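PDB 7K4O: carboxylic ester hydrolase from Aspergillus niger, which probably hydrolyses ester bonds of tannins as a serine esterase of the tannase family, with gallic acid bound in its pocket. Local coordinates for residues Cys515-Arg520 / Met530-Tyr534. Residues are numbered along the deposited sequence; the frame is centred on the assembly and turned at random.
Sequences CAWPLR and MECVY. With NAG (2-acetamido-2-deoxy-beta-D-glucopyranose), chain D; NAG (2-acetamido-2-deoxy-beta-D-glucopyranose), chain B.
Cys-515 and Cys-532 are joined by a disulfide, with a C-S-S-C torsion of -83°. The methyl CE of Met-530 packs against Cys-515 SG at 3.6 Å.

Next to the disulfide, Arg-520 and Val-533 form an antiparallel hydrogen-bonded pair. Arg-520 N donates to Val-533 O (2.9 Å). Val-533 N donates back to Arg-520 O (2.8 Å). Leu-519 CA adds a CA-H...O contact to Val-533 O, at 3.3 Å. A water also donates to this oxygen and bridges it to Pro-518 O.

The two methyls of Leu-519 split over the strand. CD1 meets Cys-532 CB at 3.9 Å. CD2 lies over the Val-533 to Tyr-534 peptide and reaches the edge of the tyrosine ring near its plane. Pro-518, which follows a cis peptide bond, approaches that ring obliquely through CG.

Two linked N-acetylglucosamines of one glycan attached to the protein lie against Tyr-534. Its backbone N donates an almost straight hydrogen bond to O7 of the chain D sugar (2.9 Å). Its CG is anti to that N (chi1 -168°), which turns one ring face against the chain B sugar. C1 of this sugar sits over the ring centre, 4.1 Å above the plane.

The Arg-520 chain bends at chi2 and chi3 and turns back to Leu-519 O, to which NH1 donates. Its guanidinium is also held by a salt bridge to Asp-267 and a hydrogen bond to Thr-459. The disulfide and the backbone pair tie the incoming loop to the end of a beta hairpin, strands 520-524 and 529-533. Helix 444-452 touches Pro-518 and Tyr-534, while strand 455-460, at the border of the main sheet, packs against Ala-516 and Trp-517.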
ATOM      1  N   CYS A 515     -13.288  12.107  -4.694  1.00 24.15           N
ATOM      2  CA  CYS A 515     -14.519  11.755  -3.959  1.00 26.36           C
ATOM      3  C   CYS A 515     -14.217  10.703  -2.879  1.00 25.25           C
ATOM      4  O   CYS A 515     -13.379   9.804  -3.127  1.00 27.20           O
ATOM      5  CB  CYS A 515     -15.589  11.194  -4.902  1.00 32.00           C
ATOM      6  SG  CYS A 515     -16.116  12.428  -6.128  0.91 34.51           S
ATOM      7  N   ALA A 516     -14.851  10.854  -1.736  1.00 26.28           N
ATOM      8  CA  ALA A 516     -14.792   9.926  -0.593  1.00 25.25           C
ATOM      9  C   ALA A 516     -15.823   8.841  -0.816  1.00 24.60           C
ATOM     10  O   ALA A 516     -17.017   9.143  -1.011  1.00 25.81           O
ATOM     11  CB  ALA A 516     -15.074  10.628   0.706  1.00 26.58           C
ATOM     12  N   TRP A 517     -15.363   7.602  -0.757  1.00 24.13           N
ATOM     13  CA  TRP A 517     -16.240   6.413  -0.738  1.00 26.18           C
ATOM     14  C   TRP A 517     -17.345   6.647   0.262  1.00 24.37           C
ATOM     15  O   TRP A 517     -17.109   7.144   1.358  1.00 25.43           O
ATOM     16  CB  TRP A 517     -15.402   5.162  -0.364  1.00 24.86           C
ATOM     17  CG  TRP A 517     -16.202   3.899  -0.377  1.00 23.79           C
ATOM     18  CD1 TRP A 517     -16.776   3.271   0.675  1.00 24.58           C
ATOM     19  CD2 TRP A 517     -16.627   3.181  -1.555  1.00 24.18           C
ATOM     20  NE1 TRP A 517     -17.515   2.196   0.238  1.00 24.49           N
ATOM     21  CE2 TRP A 517     -17.457   2.141  -1.122  1.00 23.92           C
ATOM     22  CE3 TRP A 517     -16.442   3.378  -2.929  1.00 25.06           C
ATOM     23  CZ2 TRP A 517     -18.086   1.269  -2.013  1.00 25.79           C
ATOM     24  CZ3 TRP A 517     -17.027   2.488  -3.815  1.00 25.91           C
ATOM     25  CH2 TRP A 517     -17.858   1.477  -3.350  1.00 25.95           C
ATOM     26  N   PRO A 518     -18.611   6.257   0.011  1.00 23.94           N
ATOM     27  CA  PRO A 518     -19.068   5.529  -1.187  1.00 26.08           C
ATOM     28  C   PRO A 518     -19.576   6.368  -2.363  1.00 28.29           C
ATOM     29  O   PRO A 518     -20.147   5.796  -3.297  1.00 28.22           O
ATOM     30  CB  PRO A 518     -20.254   4.749  -0.614  1.00 25.14           C
ATOM     31  CG  PRO A 518     -20.856   5.686   0.396  1.00 27.69           C
ATOM     32  CD  PRO A 518     -19.661   6.384   1.008  1.00 25.86           C
ATOM     33  N   LEU A 519     -19.282   7.664  -2.342  1.00 27.74           N
ATOM     34  CA  LEU A 519     -19.584   8.527  -3.498  1.00 28.18           C
ATOM     35  C   LEU A 519     -18.587   8.208  -4.605  1.00 31.35           C
ATOM     36  O   LEU A 519     -17.436   7.772  -4.347  1.00 26.76           O
ATOM     37  CB  LEU A 519     -19.513  10.002  -3.061  1.00 28.29           C
ATOM     38  CG  LEU A 519     -20.467  10.388  -1.926  1.00 29.27           C
ATOM     39  CD1 LEU A 519     -20.213  11.832  -1.505  1.00 31.38           C
ATOM     40  CD2 LEU A 519     -21.922  10.204  -2.348  1.00 33.03           C
ATOM     41  N   ARG A 520     -18.995   8.440  -5.855  1.00 28.65           N
ATOM     42  CA  ARG A 520     -18.120   8.282  -7.036  1.00 26.79           C
ATOM     43  C   ARG A 520     -18.081   9.588  -7.832  1.00 29.72           C
ATOM     44  O   ARG A 520     -19.062  10.353  -7.778  1.00 31.08           O
ATOM     45  CB  ARG A 520     -18.627   7.200  -8.004  1.00 26.61           C
ATOM     46  CG  ARG A 520     -18.985   5.851  -7.426  1.00 30.25           C
ATOM     47  CD  ARG A 520     -17.900   5.213  -6.599  1.00 27.80           C
ATOM     48  NE  ARG A 520     -16.638   5.039  -7.279  1.00 28.92           N
ATOM     49  CZ  ARG A 520     -15.453   5.442  -6.771  1.00 30.69           C
ATOM     50  NH1 ARG A 520     -15.390   6.074  -5.599  1.00 30.94           N
ATOM     51  NH2 ARG A 520     -14.361   5.206  -7.437  1.00 31.09           N
ATOM     52  N   MET A 530     -16.906  18.890 -11.419  1.00 42.42           N
ATOM     53  CA  MET A 530     -16.917  17.528 -10.828  1.00 35.54           C
ATOM     54  C   MET A 530     -17.905  17.469  -9.664  1.00 36.95           C
ATOM     55  O   MET A 530     -17.939  18.371  -8.830  1.00 37.27           O
ATOM     56  CB  MET A 530     -15.509  17.135 -10.386  1.00 37.02           C
ATOM     57  CG  MET A 530     -15.419  15.644 -10.186  1.00 37.37           C
ATOM     58  SD  MET A 530     -13.952  15.132  -9.322  1.00 36.66           S
ATOM     59  CE  MET A 530     -14.532  15.323  -7.640  1.00 37.82           C
ATOM     60  N   GLU A 531     -18.739  16.446  -9.653  1.00 31.57           N
ATOM     61  CA  GLU A 531     -19.632  16.147  -8.530  1.00 35.81           C
ATOM     62  C   GLU A 531     -19.251  14.770  -7.961  1.00 32.84           C
ATOM     63  O   GLU A 531     -18.615  13.965  -8.673  1.00 31.85           O
ATOM     64  CB  GLU A 531     -21.070  16.117  -9.012  1.00 43.88           C
ATOM     65  CG  GLU A 531     -21.421  17.366  -9.803  1.00 64.53           C
ATOM     66  CD  GLU A 531     -22.837  17.388 -10.342  1.00 75.95           C
ATOM     67  OE1 GLU A 531     -23.191  18.396 -10.992  1.00 92.80           O
ATOM     68  OE2 GLU A 531     -23.573  16.381 -10.142  1.00 82.93           O
ATOM     69  N   CYS A 532     -19.603  14.569  -6.713  1.00 33.29           N
ATOM     70  CA  CYS A 532     -19.439  13.276  -6.011  1.00 30.71           C
ATOM     71  C   CYS A 532     -20.840  12.733  -5.808  1.00 30.90           C
ATOM     72  O   CYS A 532     -21.604  13.342  -5.062  1.00 35.24           O
ATOM     73  CB  CYS A 532     -18.662  13.471  -4.710  1.00 31.46           C
ATOM     74  SG  CYS A 532     -16.981  14.047  -4.996  0.92 33.34           S
ATOM     75  N   VAL A 533     -21.166  11.639  -6.480  1.00 30.41           N
ATOM     76  CA  VAL A 533     -22.567  11.168  -6.580  1.00 31.76           C
ATOM     77  C   VAL A 533     -22.732   9.802  -5.941  1.00 29.92           C
ATOM     78  O   VAL A 533     -21.809   8.996  -5.939  1.00 31.37           O
ATOM     79  CB  VAL A 533     -23.064  11.149  -8.036  1.00 33.92           C
ATOM     80  CG1 VAL A 533     -22.883  12.515  -8.679  1.00 38.67           C
ATOM     81  CG2 VAL A 533     -22.392  10.062  -8.840  1.00 36.33           C
ATOM     82  N   TYR A 534     -23.930   9.573  -5.453  1.00 30.88           N
ATOM     83  CA  TYR A 534     -24.374   8.283  -4.900  1.00 30.20           C
ATOM     84  C   TYR A 534     -25.014   7.465  -6.021  1.00 32.91           C
ATOM     85  O   TYR A 534     -26.061   7.876  -6.510  1.00 33.73           O
ATOM     86  CB  TYR A 534     -25.341   8.479  -3.754  1.00 30.63           C
ATOM     87  CG  TYR A 534     -25.567   7.193  -3.014  1.00 32.37           C
ATOM     88  CD1 TYR A 534     -26.559   6.309  -3.417  1.00 32.95           C
ATOM     89  CD2 TYR A 534     -24.792   6.838  -1.918  1.00 31.76           C
ATOM     90  CE1 TYR A 534     -26.755   5.090  -2.779  1.00 35.19           C
ATOM     91  CE2 TYR A 534     -24.980   5.632  -1.267  1.00 31.04           C
ATOM     92  CZ  TYR A 534     -25.940   4.739  -1.712  1.00 33.89           C
ATOM     93  OH  TYR A 534     -26.170   3.564  -1.065  1.00 31.38           O
TER
HETATM   94  C1  NAG D   2     -29.166  10.935  -2.912  1.00 50.64           C
HETATM   95  C2  NAG D   2     -28.511  11.696  -4.035  1.00 46.67           C
HETATM   96  C3  NAG D   2     -29.456  12.766  -4.581  0.81 50.95           C
HETATM   97  C4  NAG D   2     -30.823  12.174  -4.866  0.81 54.29           C
HETATM   98  C5  NAG D   2     -31.360  11.464  -3.626  0.71 56.27           C
HETATM   99  C6  NAG D   2     -32.739  10.856  -3.856  1.00 53.79           C
HETATM  100  C7  NAG D   2     -26.154  12.241  -4.238  0.71 39.65           C
HETATM  101  C8  NAG D   2     -24.990  12.941  -3.616  0.75 42.07           C
HETATM  102  N2  NAG D   2     -27.312  12.373  -3.576  0.94 44.59           N
HETATM  103  O3  NAG D   2     -28.909  13.298  -5.788  0.78 49.79           O
HETATM  104  O4  NAG D   2     -31.696  13.241  -5.217  0.76 57.53           O
HETATM  105  O5  NAG D   2     -30.421  10.413  -3.345  0.93 51.34           O
HETATM  106  O6  NAG D   2     -32.558   9.790  -4.806  0.77 57.73           O
HETATM  107  O7  NAG D   2     -26.011  11.564  -5.256  0.93 36.47           O
HETATM  108  C1  NAG B   1     -28.071   7.419   0.838  0.90 32.62           C
HETATM  109  C2  NAG B   1     -29.424   7.486   0.187  1.00 36.47           C
HETATM  110  C3  NAG B   1     -29.266   8.056  -1.207  1.00 38.83           C
HETATM  111  C4  NAG B   1     -28.681   9.424  -1.092  1.00 37.30           C
HETATM  112  C5  NAG B   1     -27.309   9.320  -0.386  0.75 30.98           C
HETATM  113  C6  NAG B   1     -26.655  10.667  -0.216  0.81 34.28           C
HETATM  114  C7  NAG B   1     -31.071   5.833   0.797  1.00 44.28           C
HETATM  115  C8  NAG B   1     -31.543   4.421   0.778  1.00 41.83           C
HETATM  116  N2  NAG B   1     -29.952   6.146   0.168  0.76 35.14           N
HETATM  117  O3  NAG B   1     -30.522   8.072  -1.872  0.98 42.61           O
HETATM  118  O4  NAG B   1     -28.358   9.806  -2.407  0.80 40.25           O
HETATM  119  O5  NAG B   1     -27.492   8.712   0.871  0.70 29.92           O
HETATM  120  O6  NAG B   1     -25.264  10.517   0.095  0.78 34.83           O
HETATM  121  O7  NAG B   1     -31.700   6.684   1.351  0.99 53.51           O
HETATM  122  O   HOH W   1     -21.759   6.247  -5.489  1.00 28.79           O